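Local coordinates for protein TP_0956 (Treponema pallidum subsp. pallidum, PDB 3U64) that probably serves as the T component, a tetratricopeptide-repeat lipoprotein, of a TRAP-type transporter, making protein-protein contacts in ligand uptake, at residues T154-G159 / M184-A189. Sequence-based numbering, arbitrary orientation.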
ATOM      1  N   THR A 154      11.188 -17.182 -20.992  1.00 33.94           N
ATOM      2  CA  THR A 154      12.080 -16.042 -20.803  1.00 34.14           C
ATOM      3  C   THR A 154      12.067 -15.143 -22.036  1.00 33.91           C
ATOM      4  O   THR A 154      11.964 -13.917 -21.922  1.00 30.35           O
ATOM      5  CB  THR A 154      13.524 -16.513 -20.451  1.00 35.44           C
ATOM      6  OG1 THR A 154      13.456 -17.440 -19.362  1.00 33.27           O
ATOM      7  CG2 THR A 154      14.417 -15.334 -20.051  1.00 35.50           C
ATOM      8  N   LEU A 155      12.151 -15.762 -23.210  1.00 33.93           N
ATOM      9  CA  LEU A 155      12.119 -15.036 -24.477  1.00 35.32           C
ATOM     10  C   LEU A 155      10.861 -14.180 -24.555  1.00 31.89           C
ATOM     11  O   LEU A 155      10.890 -13.006 -24.960  1.00 30.63           O
ATOM     12  CB  LEU A 155      12.176 -16.030 -25.655  1.00 22.33           C
ATOM     13  CG  LEU A 155      13.552 -16.684 -25.745  1.00 30.75           C
ATOM     14  CD1 LEU A 155      13.587 -17.835 -26.731  1.00 33.60           C
ATOM     15  CD2 LEU A 155      14.580 -15.640 -26.113  1.00 32.85           C
ATOM     16  N   TYR A 156       9.752 -14.783 -24.147  1.00 26.41           N
ATOM     17  CA  TYR A 156       8.449 -14.144 -24.242  1.00 24.44           C
ATOM     18  C   TYR A 156       8.400 -12.892 -23.375  1.00 27.96           C
ATOM     19  O   TYR A 156       7.947 -11.851 -23.831  1.00 27.47           O
ATOM     20  CB  TYR A 156       7.329 -15.115 -23.836  1.00 21.86           C
ATOM     21  CG  TYR A 156       5.988 -14.421 -23.587  1.00 29.69           C
ATOM     22  CD1 TYR A 156       5.237 -13.915 -24.640  1.00 34.41           C
ATOM     23  CD2 TYR A 156       5.484 -14.265 -22.300  1.00 42.87           C
ATOM     24  CE1 TYR A 156       4.033 -13.267 -24.426  1.00 36.26           C
ATOM     25  CE2 TYR A 156       4.271 -13.615 -22.072  1.00 45.08           C
ATOM     26  CZ  TYR A 156       3.553 -13.112 -23.139  1.00 42.29           C
ATOM     27  OH  TYR A 156       2.349 -12.465 -22.934  1.00 42.72           O
ATOM     28  N   TRP A 157       8.862 -13.004 -22.129  1.00 30.34           N
ATOM     29  CA  TRP A 157       8.764 -11.902 -21.181  1.00 30.40           C
ATOM     30  C   TRP A 157       9.731 -10.759 -21.502  1.00 29.16           C
ATOM     31  O   TRP A 157       9.343  -9.595 -21.471  1.00 32.16           O
ATOM     32  CB  TRP A 157       8.868 -12.404 -19.726  1.00 32.29           C
ATOM     33  CG  TRP A 157       7.527 -12.969 -19.291  1.00 31.45           C
ATOM     34  CD1 TRP A 157       7.201 -14.281 -19.110  1.00 29.01           C
ATOM     35  CD2 TRP A 157       6.319 -12.219 -19.064  1.00 28.99           C
ATOM     36  NE1 TRP A 157       5.877 -14.391 -18.748  1.00 34.78           N
ATOM     37  CE2 TRP A 157       5.309 -13.148 -18.735  1.00 28.64           C
ATOM     38  CE3 TRP A 157       6.002 -10.855 -19.096  1.00 32.25           C
ATOM     39  CZ2 TRP A 157       4.000 -12.752 -18.421  1.00 39.72           C
ATOM     40  CZ3 TRP A 157       4.689 -10.463 -18.801  1.00 41.16           C
ATOM     41  CH2 TRP A 157       3.707 -11.413 -18.470  1.00 36.54           C
ATOM     42  N   VAL A 158      10.965 -11.102 -21.872  1.00 26.72           N
ATOM     43  CA  VAL A 158      11.955 -10.109 -22.285  1.00 24.99           C
ATOM     44  C   VAL A 158      11.456  -9.353 -23.514  1.00 35.54           C
ATOM     45  O   VAL A 158      11.414  -8.119 -23.518  1.00 33.12           O
ATOM     46  CB  VAL A 158      13.336 -10.760 -22.598  1.00 31.62           C
ATOM     47  CG1 VAL A 158      14.265  -9.746 -23.207  1.00 27.05           C
ATOM     48  CG2 VAL A 158      13.949 -11.338 -21.333  1.00 35.80           C
ATOM     49  N   GLY A 159      11.056 -10.096 -24.544  1.00 33.04           N
ATOM     50  CA  GLY A 159      10.557  -9.484 -25.764  1.00 31.93           C
ATOM     51  C   GLY A 159       9.342  -8.609 -25.474  1.00 36.84           C
ATOM     52  O   GLY A 159       9.212  -7.492 -26.003  1.00 38.35           O
ATOM     53  N   MET A 184      12.813 -10.374 -32.529  1.00 32.74           N
ATOM     54  CA  MET A 184      13.482 -11.616 -32.916  1.00 29.67           C
ATOM     55  C   MET A 184      13.424 -12.660 -31.790  1.00 35.53           C
ATOM     56  O   MET A 184      13.279 -13.855 -32.051  1.00 42.56           O
ATOM     57  CB  MET A 184      14.936 -11.371 -33.361  1.00 32.91           C
ATOM     58  CG  MET A 184      15.089 -10.544 -34.643  1.00 42.75           C
ATOM     59  SD  MET A 184      14.196 -11.229 -36.070  1.00 48.20           S
ATOM     60  CE  MET A 184      12.828 -10.066 -36.197  1.00 72.33           C
ATOM     61  N   MET A 185      13.518 -12.214 -30.541  1.00 31.62           N
ATOM     62  CA  MET A 185      13.313 -13.117 -29.410  1.00 31.87           C
ATOM     63  C   MET A 185      11.883 -13.658 -29.395  1.00 31.80           C
ATOM     64  O   MET A 185      11.662 -14.850 -29.193  1.00 27.97           O
ATOM     65  CB  MET A 185      13.653 -12.452 -28.074  1.00 27.07           C
ATOM     66  CG  MET A 185      15.141 -12.108 -27.905  1.00 43.15           C
ATOM     67  SD  MET A 185      15.536 -11.526 -26.225  1.00 45.68           S
ATOM     68  CE  MET A 185      15.858  -9.796 -26.515  1.00 48.41           C
ATOM     69  N   LEU A 186      10.911 -12.785 -29.616  1.00 34.37           N
ATOM     70  CA  LEU A 186       9.526 -13.242 -29.690  1.00 34.39           C
ATOM     71  C   LEU A 186       9.339 -14.248 -30.846  1.00 40.23           C
ATOM     72  O   LEU A 186       8.751 -15.329 -30.669  1.00 35.68           O
ATOM     73  CB  LEU A 186       8.572 -12.044 -29.812  1.00 33.93           C
ATOM     74  CG  LEU A 186       8.418 -11.198 -28.538  1.00 39.90           C
ATOM     75  CD1 LEU A 186       7.665  -9.916 -28.823  1.00 44.01           C
ATOM     76  CD2 LEU A 186       7.720 -11.968 -27.419  1.00 33.09           C
ATOM     77  N   GLU A 187       9.872 -13.912 -32.018  1.00 37.01           N
ATOM     78  CA  GLU A 187       9.778 -14.810 -33.166  1.00 40.52           C
ATOM     79  C   GLU A 187      10.495 -16.129 -32.939  1.00 42.60           C
ATOM     80  O   GLU A 187      10.071 -17.160 -33.458  1.00 45.03           O
ATOM     81  CB  GLU A 187      10.299 -14.149 -34.432  1.00 37.67           C
ATOM     82  CG  GLU A 187       9.408 -13.031 -34.882  1.00 49.86           C
ATOM     83  CD  GLU A 187       9.892 -12.399 -36.150  1.00 66.01           C
ATOM     84  OE1 GLU A 187      10.889 -12.894 -36.729  1.00 79.97           O
ATOM     85  OE2 GLU A 187       9.276 -11.400 -36.567  1.00 66.43           O
ATOM     86  N   ARG A 188      11.565 -16.109 -32.153  1.00 37.25           N
ATOM     87  CA  ARG A 188      12.259 -17.353 -31.844  1.00 37.87           C
ATOM     88  C   ARG A 188      11.431 -18.246 -30.910  1.00 31.80           C
ATOM     89  O   ARG A 188      11.393 -19.460 -31.090  1.00 34.23           O
ATOM     90  CB  ARG A 188      13.643 -17.089 -31.260  1.00 39.03           C
ATOM     91  CG  ARG A 188      14.346 -18.346 -30.804  1.00 38.74           C
ATOM     92  CD  ARG A 188      14.670 -19.300 -31.963  1.00 34.93           C
ATOM     93  NE  ARG A 188      15.478 -20.418 -31.460  1.00 36.88           N
ATOM     94  CZ  ARG A 188      15.611 -21.603 -32.053  1.00 42.79           C
ATOM     95  NH1 ARG A 188      15.001 -21.852 -33.200  1.00 37.78           N
ATOM     96  NH2 ARG A 188      16.359 -22.546 -31.496  1.00 41.43           N
ATOM     97  N   ALA A 189      10.775 -17.644 -29.919  1.00 30.76           N
ATOM     98  CA  ALA A 189       9.844 -18.371 -29.051  1.00 33.30           C
ATOM     99  C   ALA A 189       8.736 -19.041 -29.865  1.00 34.36           C
ATOM    100  O   ALA A 189       8.353 -20.178 -29.596  1.00 40.05           O
ATOM    101  CB  ALA A 189       9.229 -17.434 -28.011  1.00 27.05           C
TER
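Leu155 packs against Met185, Arg188 and Ala189 of helix 176-192. Its CB lies 4.0 Å from Ala189 CB, so the alanine methyl sits against the base of the leucine side chain. With CG beside the backbone N (chi1 -70°), the two leucine methyls divide between Met185 and Arg188. CD2 rests on Met185 CB at 3.9 Å, the two side chains crossing at about a right angle. CD1 meets the aliphatic part of Arg188 at CG. The guanidinium group leads away from this contact, and its NH2 is hydrogen-bonded to Cys147 O.

Tyr156 offers mainly its backbone. Leu186 CD2 sits 3.6 Å from Tyr156 O, while the ring meets the same methyl more loosely and obliquely. Val204 of helix 196-211 touches both side chains. The paired segments run nearly antiparallel, at 152°, with their axes 8.2 Å apart. Such packing of antiparallel helices is the basic element of a tetratricopeptide-repeat fold, to which this all-helical T component belongs.

Val158 meets the end of Met185 with CG1, the methyl anti to its backbone N. The thioether chain is extended at chi2 (-172°) and bends at chi3, and SD and CE both come to 3.7 Å from Val158 CG1. Ala117 and Leu118 of helix 96-124 also touch Val158. At Gly159 the absence of a side chain lets Leu186 CG pack 3.9 Å from Gly159 CA, and Leu186 CD1 lies against the Gly159 carbonyl.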